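Local coordinates for protein ecdysteroid-phosphate phosphatase (Bombyx mori, PDB 3C7T) that removes phosphate from inactive ecdysteroid phosphates to release the active moulting hormones, and also acts on phosphotyrosine, here as its histidine phosphatase domain, at residues Ala175-Thr180 against His204-Asp209; Gln198-Leu203 against Trp238-Pro243. One frame throughout, in Å; residues are numbered along the deposited sequence.

Interaction 1. Residues Ala175-Thr180 against His204-Asp209; sequences AAVNDT and HRLRDD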
loop_
_atom_site.group_PDB
_atom_site.type_symbol
_atom_site.label_atom_id
_atom_site.label_comp_id
_atom_site.label_asym_id
_atom_site.label_seq_id
_atom_site.Cartn_x
_atom_site.Cartn_y
_atom_site.Cartn_z
ATOM N N ALA A 175 13.854 -10.414 -29.323
ATOM C CA ALA A 175 12.739 -10.855 -30.157
ATOM C C ALA A 175 11.522 -9.942 -29.986
ATOM O O ALA A 175 10.954 -9.487 -30.977
ATOM C CB ALA A 175 12.386 -12.306 -29.890
ATOM N N ALA A 176 11.151 -9.644 -28.736
ATOM C CA ALA A 176 10.008 -8.774 -28.446
ATOM C C ALA A 176 10.174 -7.392 -29.049
ATOM O O ALA A 176 9.218 -6.843 -29.593
ATOM C CB ALA A 176 9.768 -8.656 -26.920
ATOM N N VAL A 177 11.381 -6.832 -28.946
ATOM C CA VAL A 177 11.659 -5.486 -29.447
ATOM C C VAL A 177 11.713 -5.467 -30.995
ATOM O O VAL A 177 11.182 -4.548 -31.649
ATOM C CB VAL A 177 12.961 -4.928 -28.832
ATOM C CG1 VAL A 177 13.430 -3.690 -29.570
ATOM C CG2 VAL A 177 12.751 -4.596 -27.357
ATOM N N ASN A 178 12.343 -6.490 -31.571
ATOM C CA ASN A 178 12.352 -6.648 -33.037
ATOM C C ASN A 178 10.968 -6.866 -33.646
ATOM O O ASN A 178 10.622 -6.206 -34.636
ATOM C CB ASN A 178 13.322 -7.747 -33.460
ATOM C CG ASN A 178 14.775 -7.325 -33.314
ATOM O OD1 ASN A 178 15.115 -6.155 -33.486
ATOM N ND2 ASN A 178 15.636 -8.280 -33.006
ATOM N N ASP A 179 10.173 -7.746 -33.035
ATOM C CA ASP A 179 8.833 -8.095 -33.535
ATOM C C ASP A 179 7.731 -7.031 -33.405
ATOM O O ASP A 179 6.669 -7.165 -34.022
ATOM C CB ASP A 179 8.352 -9.409 -32.901
ATOM C CG ASP A 179 9.244 -10.590 -33.244
ATOM O OD1 ASP A 179 10.182 -10.435 -34.068
ATOM O OD2 ASP A 179 9.013 -11.685 -32.675
ATOM N N THR A 180 7.972 -5.986 -32.617
ATOM C CA THR A 180 6.994 -4.911 -32.435
ATOM C C THR A 180 7.432 -3.594 -33.085
ATOM O O THR A 180 6.716 -2.588 -33.006
ATOM C CB THR A 180 6.715 -4.651 -30.930
ATOM O OG1 THR A 180 7.954 -4.389 -30.260
ATOM C CG2 THR A 180 6.027 -5.859 -30.299
ATOM N N HIS A 204 21.081 -2.386 -25.592
ATOM C CA HIS A 204 22.402 -1.905 -25.997
ATOM C C HIS A 204 23.056 -2.841 -27.024
ATOM O O HIS A 204 23.725 -2.377 -27.958
ATOM C CB HIS A 204 23.309 -1.672 -24.784
ATOM C CG HIS A 204 23.033 -0.379 -24.076
ATOM N ND1 HIS A 204 23.485 -0.114 -22.800
ATOM C CD2 HIS A 204 22.326 0.710 -24.458
ATOM C CE1 HIS A 204 23.089 1.094 -22.438
ATOM N NE2 HIS A 204 22.376 1.611 -23.422
ATOM N N ARG A 205 22.827 -4.146 -26.876
ATOM C CA ARG A 205 23.328 -5.123 -27.849
ATOM C C ARG A 205 22.608 -5.065 -29.205
ATOM O O ARG A 205 23.096 -5.630 -30.194
ATOM C CB ARG A 205 23.319 -6.537 -27.260
ATOM C CG ARG A 205 24.522 -6.786 -26.365
ATOM C CD ARG A 205 24.381 -8.035 -25.531
ATOM N NE ARG A 205 25.490 -8.202 -24.576
ATOM C CZ ARG A 205 25.660 -7.486 -23.466
ATOM N NH1 ARG A 205 24.806 -6.516 -23.140
ATOM N NH2 ARG A 205 26.698 -7.734 -22.682
ATOM N N LEU A 206 21.461 -4.388 -29.256
ATOM C CA LEU A 206 20.757 -4.160 -30.521
ATOM C C LEU A 206 21.318 -2.954 -31.273
ATOM O O LEU A 206 21.013 -2.753 -32.451
ATOM C CB LEU A 206 19.244 -4.018 -30.313
ATOM C CG LEU A 206 18.462 -5.283 -29.943
ATOM C CD1 LEU A 206 17.017 -4.947 -29.592
ATOM C CD2 LEU A 206 18.505 -6.315 -31.056
ATOM N N ARG A 207 22.139 -2.160 -30.590
ATOM C CA ARG A 207 22.842 -1.051 -31.225
ATOM C C ARG A 207 24.116 -1.540 -31.896
ATOM O O ARG A 207 24.696 -2.560 -31.513
ATOM C CB ARG A 207 23.199 0.037 -30.213
ATOM C CG ARG A 207 22.023 0.855 -29.693
ATOM C CD ARG A 207 22.463 1.722 -28.519
ATOM N NE ARG A 207 23.331 2.819 -28.940
ATOM C CZ ARG A 207 23.062 4.114 -28.773
ATOM N NH1 ARG A 207 21.949 4.512 -28.158
ATOM N NH2 ARG A 207 23.927 5.022 -29.208
ATOM N N ASP A 208 24.550 -0.796 -32.903
ATOM C CA ASP A 208 25.805 -1.073 -33.580
ATOM C C ASP A 208 26.833 -0.003 -33.233
ATOM O O ASP A 208 28.026 -0.171 -33.479
ATOM C CB ASP A 208 25.567 -1.163 -35.087
ATOM C CG ASP A 208 24.909 -2.476 -35.493
ATOM O OD1 ASP A 208 25.327 -3.525 -34.964
ATOM O OD2 ASP A 208 23.982 -2.462 -36.333
ATOM N N ASP A 209 26.350 1.087 -32.641
ATOM C CA ASP A 209 27.178 2.235 -32.273
ATOM C C ASP A 209 28.316 1.847 -31.337
ATOM O O ASP A 209 29.471 2.222 -31.562
ATOM C CB ASP A 209 26.321 3.337 -31.628
ATOM C CG ASP A 209 25.362 3.988 -32.614
ATOM O OD1 ASP A 209 25.840 4.676 -33.549
ATOM O OD2 ASP A 209 24.133 3.821 -32.449
#

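Interaction 2. Residues Gln198-Leu203 against Trp238-Pro243; sequences QMVGAL and WDVVSP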
loop_
_atom_site.group_PDB
_atom_site.type_symbol
_atom_site.label_atom_id
_atom_site.label_comp_id
_atom_site.label_asym_id
_atom_site.label_seq_id
_atom_site.Cartn_x
_atom_site.Cartn_y
_atom_site.Cartn_z
ATOM N N GLN A 198 18.909 -6.765 -17.434
ATOM C CA GLN A 198 18.757 -7.574 -18.665
ATOM C C GLN A 198 18.239 -6.752 -19.852
ATOM O O GLN A 198 18.705 -6.895 -21.017
ATOM C CB GLN A 198 17.835 -8.763 -18.431
ATOM C CG GLN A 198 18.439 -9.845 -17.578
ATOM C CD GLN A 198 17.477 -10.972 -17.384
ATOM O OE1 GLN A 198 16.527 -10.867 -16.604
ATOM N NE2 GLN A 198 17.695 -12.056 -18.111
ATOM N N MET A 199 17.282 -5.873 -19.575
ATOM C CA MET A 199 16.719 -5.028 -20.627
ATOM C C MET A 199 17.753 -4.073 -21.195
ATOM O O MET A 199 17.853 -3.929 -22.424
ATOM C CB MET A 199 15.511 -4.228 -20.127
ATOM C CG MET A 199 15.073 -3.170 -21.120
ATOM S SD MET A 199 13.939 -1.923 -20.496
ATOM C CE MET A 199 14.944 -1.036 -19.301
ATOM N N VAL A 200 18.501 -3.419 -20.314
ATOM C CA VAL A 200 19.559 -2.495 -20.718
ATOM C C VAL A 200 20.594 -3.241 -21.564
ATOM O O VAL A 200 20.940 -2.802 -22.661
ATOM C CB VAL A 200 20.256 -1.835 -19.505
ATOM C CG1 VAL A 200 21.483 -1.010 -19.956
ATOM C CG2 VAL A 200 19.270 -0.976 -18.709
ATOM N N GLY A 201 21.085 -4.371 -21.059
ATOM C CA GLY A 201 22.034 -5.195 -21.821
ATOM C C GLY A 201 21.537 -5.698 -23.166
ATOM O O GLY A 201 22.309 -5.757 -24.126
ATOM N N ALA A 202 20.258 -6.078 -23.244
ATOM C CA ALA A 202 19.682 -6.621 -24.487
ATOM C C ALA A 202 19.494 -5.544 -25.539
ATOM O O ALA A 202 19.707 -5.797 -26.719
ATOM C CB ALA A 202 18.355 -7.316 -24.221
ATOM N N LEU A 203 19.109 -4.348 -25.100
ATOM C CA LEU A 203 18.840 -3.238 -26.022
ATOM C C LEU A 203 20.098 -2.503 -26.479
ATOM O O LEU A 203 20.182 -2.073 -27.637
ATOM C CB LEU A 203 17.781 -2.284 -25.456
ATOM C CG LEU A 203 16.337 -2.758 -25.698
ATOM C CD1 LEU A 203 16.017 -4.037 -24.943
ATOM C CD2 LEU A 203 15.341 -1.681 -25.322
ATOM N N TRP A 238 18.755 2.938 -28.848
ATOM C CA TRP A 238 18.327 2.741 -27.459
ATOM C C TRP A 238 19.181 3.470 -26.415
ATOM O O TRP A 238 20.357 3.141 -26.237
ATOM C CB TRP A 238 18.233 1.244 -27.166
ATOM C CG TRP A 238 17.257 0.560 -28.078
ATOM C CD1 TRP A 238 17.546 -0.304 -29.098
ATOM C CD2 TRP A 238 15.834 0.716 -28.071
ATOM N NE1 TRP A 238 16.381 -0.703 -29.723
ATOM C CE2 TRP A 238 15.319 -0.091 -29.108
ATOM C CE3 TRP A 238 14.941 1.464 -27.281
ATOM C CZ2 TRP A 238 13.948 -0.183 -29.374
ATOM C CZ3 TRP A 238 13.585 1.381 -27.551
ATOM C CH2 TRP A 238 13.100 0.552 -28.587
ATOM N N ASP A 239 18.573 4.457 -25.742
ATOM C CA ASP A 239 19.203 5.224 -24.648
ATOM C C ASP A 239 18.508 4.967 -23.292
ATOM O O ASP A 239 17.281 5.034 -23.206
ATOM C CB ASP A 239 19.099 6.737 -24.906
ATOM C CG ASP A 239 19.978 7.222 -26.052
ATOM O OD1 ASP A 239 21.218 7.042 -25.989
ATOM O OD2 ASP A 239 19.427 7.837 -26.997
ATOM N N VAL A 240 19.299 4.718 -22.247
ATOM C CA VAL A 240 18.808 4.684 -20.855
ATOM C C VAL A 240 18.404 6.089 -20.402
ATOM O O VAL A 240 19.242 7.001 -20.346
ATOM C CB VAL A 240 19.877 4.120 -19.869
ATOM C CG1 VAL A 240 19.473 4.383 -18.416
ATOM C CG2 VAL A 240 20.100 2.642 -20.107
ATOM N N VAL A 241 17.120 6.251 -20.074
ATOM C CA VAL A 241 16.561 7.556 -19.734
ATOM C C VAL A 241 15.700 7.485 -18.472
ATOM O O VAL A 241 15.330 6.407 -18.011
ATOM C CB VAL A 241 15.729 8.153 -20.890
ATOM C CG1 VAL A 241 16.569 8.226 -22.168
ATOM C CG2 VAL A 241 14.448 7.343 -21.138
ATOM N N SER A 242 15.377 8.656 -17.941
ATOM C CA SER A 242 14.431 8.761 -16.838
ATOM C C SER A 242 13.067 8.213 -17.273
ATOM O O SER A 242 12.574 8.561 -18.346
ATOM C CB SER A 242 14.304 10.218 -16.413
ATOM O OG SER A 242 13.391 10.318 -15.336
ATOM N N PRO A 243 12.451 7.337 -16.459
ATOM C CA PRO A 243 11.065 6.988 -16.791
ATOM C C PRO A 243 10.087 8.185 -16.689
ATOM O O PRO A 243 10.390 9.172 -16.030
ATOM C CB PRO A 243 10.725 5.858 -15.804
ATOM C CG PRO A 243 12.062 5.438 -15.186
ATOM C CD PRO A 243 12.950 6.618 -15.264
#

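Interaction 1. Residues Ala175-Thr180 against His204-Asp209
Beside the place where Val-177 and Asn-178 meet Leu-206, the carbonyl oxygen of Ala-176 is gripped twice by one residue: Thr-180 OG1 donates to Ala-176 O over 2.8 Å, and Thr-180 N reaches the same oxygen weakly. The hydroxyl approaches at a C=O···donor angle of 147°, tilted 15° from the carbonyl plane, and also accepts from Arg-5. That arginine binds the carbonyl of Val-177 too, so one guanidinium bonds both the Thr-180 hydroxyl and a carbonyl of helix 162-179.

The contact itself is small, burying 109 Å² in all, and no hydrogen bond crosses it; Leu-206 serves both partners from a type I turn running from His-204 to Arg-207. The turn is closed by Arg-207 N bonding His-204 O at 3.1 Å. Each branch of the leucine has its own target: CD1 of Leu-206 lies 3.8 Å from CG1 of Val-177, whereas CD2 of Leu-206 lies beside the Asn-178 amide, 4.0 Å from its ND2. Val-177 CG1 is anti to the backbone N (chi1 167°), which carries this methyl to the leucine.

The example illustrates how a turn following one helix can be moored to an earlier one. Leu-206 also touches Gln-174 on helix 162-179, whose inner side, through Ala-176, packs on Tyr-86 and Phe-189 of strands 84-87 and 187-191.

Interaction 2. Residues Gln198-Leu203 against Trp238-Pro243
Helix and strand approach each other at two steps, the CA atoms of Leu-203 and Trp-238 standing 6.2 Å apart and those of Val-200 and Val-240 somewhat farther; residues three apart on the helix thus match residues two apart on the strand side.

At the first step Leu-203 lies over a face of the indole. Its CD2 methyl sits 3.9 Å from the centroid of the Trp-238 six-membered ring, 21° off the ring normal, a CH-pi contact displaced toward the rim. The same methyl is 3.7 Å from Trp-238 CD2, at the fusion of the two rings, while Leu-203 CB stands near the root of the indole, 3.9 Å from Trp-238 CG. The backbone contributes as well, with Leu-203 O 3.5 Å from Trp-238 CD1. The tryptophan sets CG anti to its own carbonyl carbon (chi1 -59°), a torsion that carries the indole back against the leucine.

At the second step the two valines cross at about a right angle, and CG2 of Val-240 rests against both methyls of Val-200, the nearer being Val-200 CG1 at 3.9 Å. The second subunit of the dimer comes in here, its Leu-261 touching Val-200 and its Trp-258 touching Val-240.

Cutting Trp-238 back to an alanine would probably open a gap beneath Leu-203 CD2, leaving that methyl without its CH-pi partner and the leucine freer to turn.

This is a buried helix-on-sheet contact at the sheet's margin, away from the tungstate-binding active site. Strand 239-241 joins strand 230-235 by backbone hydrogen bonds of Val-241 with Ala-232. Leu-203 also packs on Val-7 of strand 5-11 and Met-233 of strand 230-235, and Ala-202 packs on Met-173 of helix 162-179.

How the interactions relate
Following the chain, helix 162-179 comes first, then strand 187-191, helix 193-204, the turn after it, and finally strands 230-235 and 239-241. Interaction 1 closes a loop of 23 residues by returning that turn to the first helix; interaction 2 closes one of 34 by bringing the last strand back to helix 193-204. Because their segments alternate, the loops cross rather than nest. Trp-238 and Arg-207 join them: Val-177 CG1 packs on Trp-238 CZ2 at 3.5 Å, and Arg-207 NH1 hydrogen-bonds Trp-238 O. Interaction 1 ties the turn after helix 193-204 to helix 162-179, interaction 2 ties helix 193-204 to the edge strand, and Trp-238 touches both helices.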